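Local coordinates for Cag pathogenicity island protein (Cag10) (Helicobacter pylori 26695, PDB 6IQT), which is the VirB8 homologue of the Cag type IV secretion system, a membrane protein that probably helps assemble the secretion apparatus at the inner membrane, at residues A29-A34 against I94-V99; K37-L42 against F109-K114; R51-Q56 against R71-N76; L41-S46 against F157-T162. All coordinates share one frame; numbering follows the deposited sequence.

Contact 1. Residues A29-A34 against I94-V99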
# COMPACT_ATOMS: atom_id res chain seq x y z
N ALA A 29 18.96 5.52 -11.05
CA ALA A 29 19.94 4.46 -11.24
C ALA A 29 20.17 4.01 -9.81
O ALA A 29 19.88 2.87 -9.46
CB ALA A 29 21.25 4.89 -11.92
N VAL A 30 20.62 4.95 -8.97
CA VAL A 30 20.84 4.62 -7.56
C VAL A 30 19.51 4.39 -6.85
O VAL A 30 19.35 3.44 -6.08
CB VAL A 30 21.67 5.73 -6.87
CG1 VAL A 30 21.63 5.57 -5.36
CG2 VAL A 30 23.11 5.70 -7.35
N VAL A 31 18.52 5.26 -7.11
CA VAL A 31 17.20 5.08 -6.51
C VAL A 31 16.62 3.73 -6.92
O VAL A 31 16.10 2.97 -6.09
CB VAL A 31 16.27 6.24 -6.90
CG1 VAL A 31 14.80 5.89 -6.63
CG2 VAL A 31 16.63 7.51 -6.11
N ASP A 32 16.71 3.42 -8.21
CA ASP A 32 16.10 2.19 -8.72
C ASP A 32 16.80 0.96 -8.16
O ASP A 32 16.13 -0.03 -7.83
CB ASP A 32 16.11 2.19 -10.25
CG ASP A 32 15.15 3.25 -10.85
OD1 ASP A 32 14.45 3.97 -10.10
OD2 ASP A 32 15.07 3.36 -12.09
N SER A 33 18.14 0.99 -8.06
CA SER A 33 18.88 -0.13 -7.47
C SER A 33 18.53 -0.32 -5.99
O SER A 33 18.37 -1.45 -5.52
CB SER A 33 20.39 0.09 -7.61
OG SER A 33 20.76 0.15 -8.97
N ALA A 34 18.48 0.78 -5.24
CA ALA A 34 18.13 0.69 -3.82
C ALA A 34 16.71 0.15 -3.65
O ALA A 34 16.45 -0.70 -2.78
CB ALA A 34 18.27 2.07 -3.16
N ILE A 94 9.40 1.97 -13.04
CA ILE A 94 9.18 2.74 -11.81
C ILE A 94 8.80 4.16 -12.20
O ILE A 94 9.57 4.85 -12.89
CB ILE A 94 10.45 2.73 -10.93
CG1 ILE A 94 10.83 1.30 -10.52
CG2 ILE A 94 10.27 3.62 -9.70
CD1 ILE A 94 12.30 1.21 -10.00
N GLN A 95 7.64 4.61 -11.76
CA GLN A 95 7.23 6.00 -11.93
C GLN A 95 7.51 6.79 -10.66
O GLN A 95 7.43 6.26 -9.55
CB GLN A 95 5.75 6.08 -12.29
CG GLN A 95 5.44 5.28 -13.54
CD GLN A 95 4.09 5.60 -14.10
OE1 GLN A 95 3.95 6.50 -14.94
NE2 GLN A 95 3.07 4.87 -13.65
N ARG A 96 7.85 8.07 -10.82
CA ARG A 96 8.30 8.85 -9.69
C ARG A 96 7.69 10.24 -9.72
O ARG A 96 7.43 10.80 -10.78
CB ARG A 96 9.84 8.97 -9.65
CG ARG A 96 10.49 9.57 -10.89
CD ARG A 96 11.92 9.08 -10.96
NE ARG A 96 11.98 7.76 -11.58
CZ ARG A 96 12.74 6.76 -11.15
NH1 ARG A 96 13.52 6.91 -10.09
NH2 ARG A 96 12.70 5.60 -11.79
N GLU A 97 7.47 10.78 -8.53
CA GLU A 97 6.89 12.11 -8.40
C GLU A 97 7.29 12.68 -7.05
O GLU A 97 7.15 12.00 -6.03
CB GLU A 97 5.37 12.05 -8.55
CG GLU A 97 4.69 13.38 -8.81
CD GLU A 97 3.34 13.23 -9.54
OE1 GLU A 97 3.10 14.00 -10.50
OE2 GLU A 97 2.53 12.36 -9.15
N LYS A 98 7.78 13.91 -7.04
CA LYS A 98 8.03 14.61 -5.79
C LYS A 98 6.70 14.89 -5.08
O LYS A 98 5.73 15.32 -5.71
CB LYS A 98 8.78 15.92 -6.07
CG LYS A 98 9.29 16.60 -4.82
CD LYS A 98 10.45 15.84 -4.23
CE LYS A 98 10.69 16.24 -2.79
NZ LYS A 98 10.94 17.71 -2.60
N VAL A 99 6.65 14.61 -3.78
CA VAL A 99 5.47 14.93 -2.98
C VAL A 99 5.49 16.43 -2.69
O VAL A 99 6.49 16.96 -2.20
CB VAL A 99 5.44 14.11 -1.68
CG1 VAL A 99 4.28 14.54 -0.77
CG2 VAL A 99 5.31 12.61 -1.99
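The guanidinium group of R96 takes the carboxylate of D32 at its edge, almost in its own plane, while CG1 of V31 approaches obliquely and comes within 3.8 Å of NH1. The two charged groups are not coplanar: the carboxylate is turned 42° against the guanidinium. Both terminal nitrogens converge on one oxygen, end-on. NH2 of R96 meets the syn lone pair of D32 OD1 at 2.9 Å, and NH1 of R96 reaches the same OD1 at 3.1 Å, tilted out of the carboxylate plane on the syn side. From NH2 a weak bond also runs to D32 OD2. The arginine leaves its strand with CG between the backbone N and the carbonyl carbon (chi1 57°), then bends at chi3 and brings NH2 back over its own segment, where it makes a further weak bond to I94 O. The CD1 methyl of I94 lies against the carboxylate itself, 3.5 Å from D32 OD1, the two side chains running past each other in opposite directions. In this VirB8 domain, whose family belongs to the NTF2 clan, the contact ties the first turn of helix 30-43 to the end of strand 84-98, one of the two edge strands of the sheet within this chain. V31 carries on inward to L107, Y135 and F137 of the sheet. Two charge-assisted bonds on OD1 should hold the carboxylate firmly, and the isoleucine methyl beside it probably strengthens the attraction by keeping some water away.

Contact 2. Residues K37-L42 against F109-K114; sequences KFVSLL and FFITIK
V39 sends its two methyl groups to two different residues of the strand, and this small fork is the tight part of the contact. CG2 of V39 comes obliquely to the far end of the F109 ring, 3.7 Å from CE1 and 3.8 Å from CZ. The other branch, V39 CG1, slides past I111 in the opposite direction and meets its CG2 at 3.9 Å. With CG1 anti to the backbone N (chi1 160°), the valine spreads its branches along the strand. The strand residues are linked in turn: I111 CG2 lies in the plane of the F109 ring, at its edge, 3.6 Å from F109 CE1, so the three side chains all touch one another. The setting is the alpha-plus-beta layout of the VirB8 domain, in which helix 30-43 lies on one face of a curved antiparallel sheet. Alternation along strand 105-117 turns F109 and I111 to the helix, their backbones bonding to V131 and K129 of the next strand, while V39 also touches A88 of strand 84-98. V39 CA and I111 CA are the closest CA pair of the two segments, 8.2 Å apart. Opposite in character are the intervening residues, which turn to the other face of the sheet: F110 is exposed, and T112, partly exposed, uses its OG1 for a hydrogen bond to S91 OG. On the helix, too, the polar residues stand clear of the strand, K37 being exposed and S40 partly so.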
# COMPACT_ATOMS: atom_id res chain seq x y z
N LYS A 37 16.60 -3.62 -4.25
CA LYS A 37 17.15 -4.34 -3.11
C LYS A 37 16.17 -4.34 -1.94
O LYS A 37 15.97 -5.36 -1.28
CB LYS A 37 18.49 -3.72 -2.71
CG LYS A 37 19.31 -4.56 -1.69
CD LYS A 37 19.27 -6.04 -2.06
CE LYS A 37 20.38 -6.84 -1.37
NZ LYS A 37 20.37 -8.27 -1.78
N PHE A 38 15.54 -3.19 -1.69
CA PHE A 38 14.55 -3.07 -0.62
C PHE A 38 13.37 -4.00 -0.84
O PHE A 38 12.92 -4.68 0.08
CB PHE A 38 14.09 -1.61 -0.53
CG PHE A 38 12.96 -1.37 0.43
CD1 PHE A 38 13.19 -1.25 1.79
CD2 PHE A 38 11.65 -1.26 -0.03
CE1 PHE A 38 12.15 -1.01 2.68
CE2 PHE A 38 10.60 -1.03 0.85
CZ PHE A 38 10.85 -0.90 2.22
N VAL A 39 12.85 -4.03 -2.08
CA VAL A 39 11.73 -4.91 -2.40
C VAL A 39 12.11 -6.37 -2.17
O VAL A 39 11.33 -7.15 -1.60
CB VAL A 39 11.27 -4.69 -3.85
CG1 VAL A 39 10.46 -5.88 -4.36
CG2 VAL A 39 10.46 -3.37 -3.96
N SER A 40 13.29 -6.75 -2.65
CA SER A 40 13.79 -8.11 -2.44
C SER A 40 13.90 -8.45 -0.95
O SER A 40 13.47 -9.53 -0.52
CB SER A 40 15.15 -8.25 -3.12
OG SER A 40 15.65 -9.56 -2.95
N LEU A 41 14.43 -7.52 -0.13
CA LEU A 41 14.58 -7.79 1.30
C LEU A 41 13.23 -7.86 2.01
O LEU A 41 13.03 -8.71 2.89
CB LEU A 41 15.45 -6.71 1.94
CG LEU A 41 16.94 -6.67 1.56
CD1 LEU A 41 17.49 -5.33 2.01
CD2 LEU A 41 17.69 -7.83 2.21
N LEU A 42 12.30 -6.98 1.65
CA LEU A 42 11.03 -6.86 2.37
C LEU A 42 10.03 -7.95 1.97
O LEU A 42 9.39 -8.55 2.84
CB LEU A 42 10.43 -5.48 2.13
CG LEU A 42 9.11 -5.21 2.84
CD1 LEU A 42 9.26 -5.28 4.36
CD2 LEU A 42 8.55 -3.87 2.42
N PHE A 109 5.09 1.26 -8.66
CA PHE A 109 5.51 0.19 -9.56
C PHE A 109 4.76 -1.08 -9.16
O PHE A 109 4.07 -1.12 -8.14
CB PHE A 109 7.03 -0.05 -9.50
CG PHE A 109 7.57 -0.18 -8.11
CD1 PHE A 109 7.64 -1.42 -7.49
CD2 PHE A 109 8.01 0.94 -7.40
CE1 PHE A 109 8.13 -1.55 -6.18
CE2 PHE A 109 8.50 0.83 -6.10
CZ PHE A 109 8.56 -0.42 -5.50
N PHE A 110 4.93 -2.10 -9.98
CA PHE A 110 4.34 -3.41 -9.71
C PHE A 110 5.45 -4.37 -9.31
O PHE A 110 6.59 -4.24 -9.76
CB PHE A 110 3.61 -3.96 -10.95
CG PHE A 110 2.38 -3.17 -11.33
CD1 PHE A 110 1.17 -3.37 -10.66
CD2 PHE A 110 2.42 -2.24 -12.35
CE1 PHE A 110 0.04 -2.66 -11.02
CE2 PHE A 110 1.28 -1.53 -12.71
CZ PHE A 110 0.10 -1.73 -12.04
N ILE A 111 5.10 -5.35 -8.48
CA ILE A 111 6.04 -6.42 -8.13
C ILE A 111 5.39 -7.77 -8.39
O ILE A 111 4.17 -7.92 -8.39
CB ILE A 111 6.55 -6.35 -6.67
CG1 ILE A 111 5.44 -6.62 -5.67
CG2 ILE A 111 7.23 -5.02 -6.39
CD1 ILE A 111 5.98 -6.83 -4.26
N THR A 112 6.24 -8.76 -8.62
CA THR A 112 5.82 -10.14 -8.75
C THR A 112 6.58 -10.93 -7.70
O THR A 112 7.79 -10.75 -7.55
CB THR A 112 6.08 -10.66 -10.18
OG1 THR A 112 5.29 -9.91 -11.11
CG2 THR A 112 5.71 -12.12 -10.29
N ILE A 113 5.86 -11.75 -6.94
CA ILE A 113 6.45 -12.60 -5.91
C ILE A 113 6.26 -14.05 -6.34
O ILE A 113 5.13 -14.51 -6.54
CB ILE A 113 5.83 -12.34 -4.53
CG1 ILE A 113 5.88 -10.84 -4.18
CG2 ILE A 113 6.54 -13.18 -3.46
CD1 ILE A 113 5.23 -10.49 -2.85
N LYS A 114 7.37 -14.76 -6.51
CA LYS A 114 7.33 -16.18 -6.85
C LYS A 114 7.50 -16.99 -5.57
O LYS A 114 8.52 -16.88 -4.89
CB LYS A 114 8.39 -16.55 -7.88
CG LYS A 114 8.31 -18.02 -8.33
CD LYS A 114 9.27 -18.34 -9.47
CE LYS A 114 10.72 -17.95 -9.16
NZ LYS A 114 11.27 -18.71 -8.00

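Contact 3. Residues R51-Q56 against R71-N76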
# COMPACT_ATOMS: atom_id res chain seq x y z
N ARG A 51 18.29 -13.53 10.06
CA ARG A 51 18.87 -12.46 10.87
C ARG A 51 19.56 -11.43 9.99
O ARG A 51 19.41 -10.22 10.19
CB ARG A 51 19.86 -13.02 11.89
CG ARG A 51 20.63 -11.93 12.68
CD ARG A 51 22.09 -11.81 12.18
NE ARG A 51 22.94 -10.97 13.03
CZ ARG A 51 24.26 -11.11 13.13
NH1 ARG A 51 24.89 -12.07 12.45
NH2 ARG A 51 24.96 -10.31 13.93
N ASP A 52 20.37 -11.89 9.03
CA ASP A 52 21.05 -10.97 8.12
C ASP A 52 20.03 -10.20 7.27
O ASP A 52 20.21 -9.00 7.00
CB ASP A 52 22.04 -11.72 7.23
CG ASP A 52 23.18 -12.40 8.02
OD1 ASP A 52 23.50 -11.95 9.15
OD2 ASP A 52 23.77 -13.39 7.51
N ARG A 53 18.95 -10.87 6.86
CA ARG A 53 17.90 -10.20 6.08
C ARG A 53 17.27 -9.06 6.88
O ARG A 53 17.11 -7.95 6.36
CB ARG A 53 16.83 -11.20 5.63
CG ARG A 53 15.67 -10.51 4.84
CD ARG A 53 14.53 -11.47 4.49
NE ARG A 53 15.02 -12.56 3.65
CZ ARG A 53 15.10 -12.51 2.32
NH1 ARG A 53 14.69 -11.43 1.65
NH2 ARG A 53 15.58 -13.56 1.67
N LYS A 54 16.93 -9.31 8.15
CA LYS A 54 16.34 -8.25 8.97
C LYS A 54 17.31 -7.08 9.18
O LYS A 54 16.90 -5.92 9.12
CB LYS A 54 15.87 -8.82 10.32
CG LYS A 54 15.37 -7.76 11.31
CD LYS A 54 16.47 -7.36 12.32
CE LYS A 54 15.96 -6.36 13.36
NZ LYS A 54 17.01 -5.84 14.29
N ASP A 55 18.59 -7.37 9.43
CA ASP A 55 19.57 -6.30 9.63
C ASP A 55 19.72 -5.43 8.38
O ASP A 55 19.82 -4.20 8.47
CB ASP A 55 20.93 -6.90 10.00
CG ASP A 55 21.02 -7.30 11.47
OD1 ASP A 55 20.24 -6.77 12.30
OD2 ASP A 55 21.87 -8.16 11.79
N GLN A 56 19.78 -6.06 7.20
CA GLN A 56 19.90 -5.28 5.97
C GLN A 56 18.65 -4.45 5.72
O GLN A 56 18.73 -3.25 5.41
CB GLN A 56 20.19 -6.21 4.80
CG GLN A 56 21.65 -6.71 4.78
CD GLN A 56 22.04 -7.30 3.43
OE1 GLN A 56 21.46 -6.95 2.40
NE2 GLN A 56 23.00 -8.21 3.44
N ARG A 71 7.06 -5.59 11.11
CA ARG A 71 5.78 -6.31 11.10
C ARG A 71 5.61 -7.11 9.81
O ARG A 71 5.09 -8.24 9.84
CB ARG A 71 4.61 -5.34 11.28
CG ARG A 71 4.50 -4.78 12.68
CD ARG A 71 3.28 -3.85 12.80
NE ARG A 71 3.06 -3.44 14.18
CZ ARG A 71 2.32 -4.11 15.06
NH1 ARG A 71 1.71 -5.23 14.69
NH2 ARG A 71 2.19 -3.66 16.30
N MSE A 72 6.05 -6.57 8.68
CA MSE A 72 5.92 -7.29 7.43
C MSE A 72 6.89 -8.45 7.34
O MSE A 72 6.57 -9.52 6.81
CB MSE A 72 6.12 -6.34 6.25
CG MSE A 72 5.14 -5.19 6.28
SE MSE A 72 5.43 -3.98 4.81
CE MSE A 72 5.28 -5.27 3.39
N PHE A 73 8.10 -8.22 7.86
CA PHE A 73 9.09 -9.29 7.97
C PHE A 73 8.53 -10.45 8.80
O PHE A 73 8.60 -11.61 8.38
CB PHE A 73 10.36 -8.70 8.59
CG PHE A 73 11.46 -9.70 8.86
CD1 PHE A 73 12.32 -10.10 7.86
CD2 PHE A 73 11.67 -10.18 10.15
CE1 PHE A 73 13.36 -10.99 8.11
CE2 PHE A 73 12.70 -11.07 10.41
CZ PHE A 73 13.55 -11.48 9.38
N ASN A 74 7.95 -10.14 9.96
CA ASN A 74 7.43 -11.19 10.84
C ASN A 74 6.26 -11.93 10.22
O ASN A 74 6.09 -13.13 10.46
CB ASN A 74 7.01 -10.60 12.19
CG ASN A 74 8.20 -10.23 13.07
OD1 ASN A 74 9.29 -10.80 12.94
ND2 ASN A 74 8.00 -9.27 13.96
N GLU A 75 5.44 -11.25 9.41
CA GLU A 75 4.34 -11.93 8.73
C GLU A 75 4.86 -12.96 7.72
O GLU A 75 4.29 -14.06 7.60
CB GLU A 75 3.44 -10.89 8.05
CG GLU A 75 2.01 -11.37 7.75
CD GLU A 75 1.43 -12.31 8.82
OE1 GLU A 75 0.90 -13.37 8.44
OE2 GLU A 75 1.49 -11.98 10.02
N ASN A 76 5.95 -12.65 7.01
CA ASN A 76 6.55 -13.65 6.12
C ASN A 76 7.02 -14.88 6.90
O ASN A 76 6.86 -16.02 6.43
CB ASN A 76 7.74 -13.06 5.34
CG ASN A 76 7.34 -12.05 4.28
OD1 ASN A 76 6.18 -11.96 3.87
ND2 ASN A 76 8.31 -11.27 3.82
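R53 and K54, neighbours on helix 50-59, receive the ring of F73 from helix 66-80, and the residues flanking them bind one another by charge. First comes R51, which points away from the ring and reaches along its own helix, pairing NH1 with D52 OD1 at 3.6 Å and NE with D55 OD2 at 3.3 Å. R53 follows, directed at the partner helix; its CD sits in the plane of the F73 ring at the edge, 3.8 Å from CE1. There the chain bends at chi3 (-60°) and carries the guanidinium on to L41 O, a weak bond to helix 30-43. K54 offers its CB to one face of F73: a CH-pi contact 4.0 Å from the ring centroid, 24° off the normal and displaced toward the rim. Beyond CB the lysine bends at chi2 and leaves the ring, its NZ approaching D55 OD1 in a long pairing that completes the charge network. F73 itself, with CG anti to its backbone N (chi1 176°), extends toward helix 50-59. The ring is thus held by dispersion and CH-pi contacts with methylene groups, so its burial draws neither charged end onto it; these lead off to a weak bond (R53) and a long pairing (K54).

Contact 4. Residues L41-S46 against F157-T162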
# COMPACT_ATOMS: atom_id res chain seq x y z
N LEU A 41 14.43 -7.52 -0.13
CA LEU A 41 14.58 -7.79 1.30
C LEU A 41 13.23 -7.86 2.01
O LEU A 41 13.03 -8.71 2.89
CB LEU A 41 15.45 -6.71 1.94
CG LEU A 41 16.94 -6.67 1.56
CD1 LEU A 41 17.49 -5.33 2.01
CD2 LEU A 41 17.69 -7.83 2.21
N LEU A 42 12.30 -6.98 1.65
CA LEU A 42 11.03 -6.86 2.37
C LEU A 42 10.03 -7.95 1.97
O LEU A 42 9.39 -8.55 2.84
CB LEU A 42 10.43 -5.48 2.13
CG LEU A 42 9.11 -5.21 2.84
CD1 LEU A 42 9.26 -5.28 4.36
CD2 LEU A 42 8.55 -3.87 2.42
N PHE A 43 9.88 -8.20 0.67
CA PHE A 43 8.86 -9.13 0.18
C PHE A 43 9.40 -10.54 -0.06
O PHE A 43 8.61 -11.48 -0.16
CB PHE A 43 8.23 -8.60 -1.11
CG PHE A 43 7.41 -7.36 -0.93
CD1 PHE A 43 6.13 -7.43 -0.41
CD2 PHE A 43 7.94 -6.12 -1.25
CE1 PHE A 43 5.38 -6.28 -0.22
CE2 PHE A 43 7.18 -4.96 -1.07
CZ PHE A 43 5.91 -5.05 -0.55
N GLY A 44 10.72 -10.70 -0.15
CA GLY A 44 11.31 -12.00 -0.35
C GLY A 44 11.55 -12.71 0.96
O GLY A 44 11.37 -12.12 2.03
N TYR A 45 11.97 -13.97 0.87
CA TYR A 45 12.07 -14.82 2.06
C TYR A 45 12.91 -16.05 1.77
O TYR A 45 12.72 -16.72 0.75
CB TYR A 45 10.68 -15.26 2.54
CG TYR A 45 10.73 -16.11 3.79
CD1 TYR A 45 10.77 -15.53 5.05
CD2 TYR A 45 10.76 -17.50 3.71
CE1 TYR A 45 10.82 -16.30 6.20
CE2 TYR A 45 10.82 -18.29 4.87
CZ TYR A 45 10.84 -17.67 6.10
OH TYR A 45 10.89 -18.42 7.27
N SER A 46 13.84 -16.34 2.68
CA SER A 46 14.59 -17.59 2.69
C SER A 46 14.76 -18.00 4.15
O SER A 46 15.03 -17.14 4.99
CB SER A 46 15.95 -17.45 2.01
OG SER A 46 16.72 -18.63 2.18
N PHE A 157 10.38 5.87 4.00
CA PHE A 157 9.59 6.46 5.08
C PHE A 157 8.19 5.90 5.17
O PHE A 157 7.56 6.02 6.23
CB PHE A 157 9.49 7.98 4.90
CG PHE A 157 10.74 8.70 5.30
CD1 PHE A 157 11.90 8.59 4.53
CD2 PHE A 157 10.75 9.51 6.43
CE1 PHE A 157 13.06 9.27 4.90
CE2 PHE A 157 11.92 10.20 6.80
CZ PHE A 157 13.07 10.08 6.03
N ASP A 158 7.69 5.30 4.10
CA ASP A 158 6.32 4.78 4.10
C ASP A 158 6.15 3.86 2.90
O ASP A 158 6.92 3.93 1.93
CB ASP A 158 5.30 5.92 4.04
CG ASP A 158 4.05 5.62 4.87
OD1 ASP A 158 3.76 4.43 5.12
OD2 ASP A 158 3.37 6.60 5.27
N ILE A 159 5.12 3.02 2.97
CA ILE A 159 4.79 2.12 1.88
C ILE A 159 3.28 1.93 1.87
O ILE A 159 2.62 2.00 2.91
CB ILE A 159 5.53 0.76 2.01
CG1 ILE A 159 5.45 -0.04 0.71
CG2 ILE A 159 4.98 -0.07 3.17
CD1 ILE A 159 6.29 -1.32 0.74
N GLN A 160 2.73 1.72 0.68
CA GLN A 160 1.32 1.39 0.51
C GLN A 160 1.25 0.29 -0.53
O GLN A 160 2.00 0.32 -1.51
CB GLN A 160 0.49 2.61 0.08
CG GLN A 160 0.39 3.73 1.13
CD GLN A 160 -0.23 3.27 2.46
OE1 GLN A 160 -1.20 2.50 2.48
NE2 GLN A 160 0.34 3.73 3.58
N ILE A 161 0.38 -0.69 -0.30
CA ILE A 161 0.36 -1.92 -1.09
C ILE A 161 -1.07 -2.22 -1.53
O ILE A 161 -2.00 -2.11 -0.73
CB ILE A 161 0.93 -3.10 -0.28
CG1 ILE A 161 2.40 -2.85 0.05
CG2 ILE A 161 0.77 -4.40 -1.04
CD1 ILE A 161 2.88 -3.64 1.23
N THR A 162 -1.23 -2.61 -2.80
CA THR A 162 -2.50 -3.07 -3.35
C THR A 162 -2.33 -4.47 -3.92
O THR A 162 -1.60 -4.65 -4.91
CB THR A 162 -3.03 -2.15 -4.45
OG1 THR A 162 -3.03 -0.79 -4.02
CG2 THR A 162 -4.46 -2.55 -4.85
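F43 reaches across to I159 and I161 with the far end of its ring, and its path can be traced from the root. CB rests on I113 of strand 105-117, two places from strand 154-163 in the sheet. CG, anti to the carbonyl carbon (chi1 -67°), sets the ring heading for the sheet, where CD2 touches I111. One bond farther, the two sides of the ring meet different residues: CE1 comes to 3.9 Å from I161 CD1, and CE2 to 4.2 Å from I159 CD1. At the tip CZ meets both, lying 3.8 Å from I161 CD1 and 4.0 Å from I159 CD1. The I161 methyl arrives in the ring plane, at the edge; that of I159 comes in obliquely. Beside the ring, L42 and I159 reach toward each other tip to tip, with L42 CD2 3.8 Å from I159 CD1, so a single isoleucine methyl serves two consecutive helix residues. This is the C-terminal end of helix 30-43 set on the last strand of the antiparallel sheet, deep in the VirB8 domain; selenomethionine M72 of helix 66-80 touches L42, F43 and I161. At G44 the chain leaves the helical conformation. Earlier in strand 154-163 a classic beta bulge places F157 and D158 both opposite Y134. D158 OD1 accepts the backbone N of I159 at 2.9 Å, from its anti side and 22° out of the carboxylate plane, and also forms a salt bridge to R85 of the second subunit, whose S46 and S49 hydroxyls hydrogen-bond to OD2.

From the N terminus, helix 30-43 opens three of the four loops in succession. Its first turn starts contact 1, closed at the end of strand 84-98; its middle starts contact 2, closed on strand 105-117; its last turn starts contact 4, closed on strand 154-163. Contact 1 therefore crosses both contacts 2 and 4, whereas these two begin from overlapping residues, sharing L41 and L42. Contact 3, between helices 50-59 and 66-80, closes a short loop lying within all three. Helix 30-43 is thus fixed to three strands of one sheet, with the other two helices joined to each other beside it; N76 and R53 link contact 3 to contacts 2 and 4.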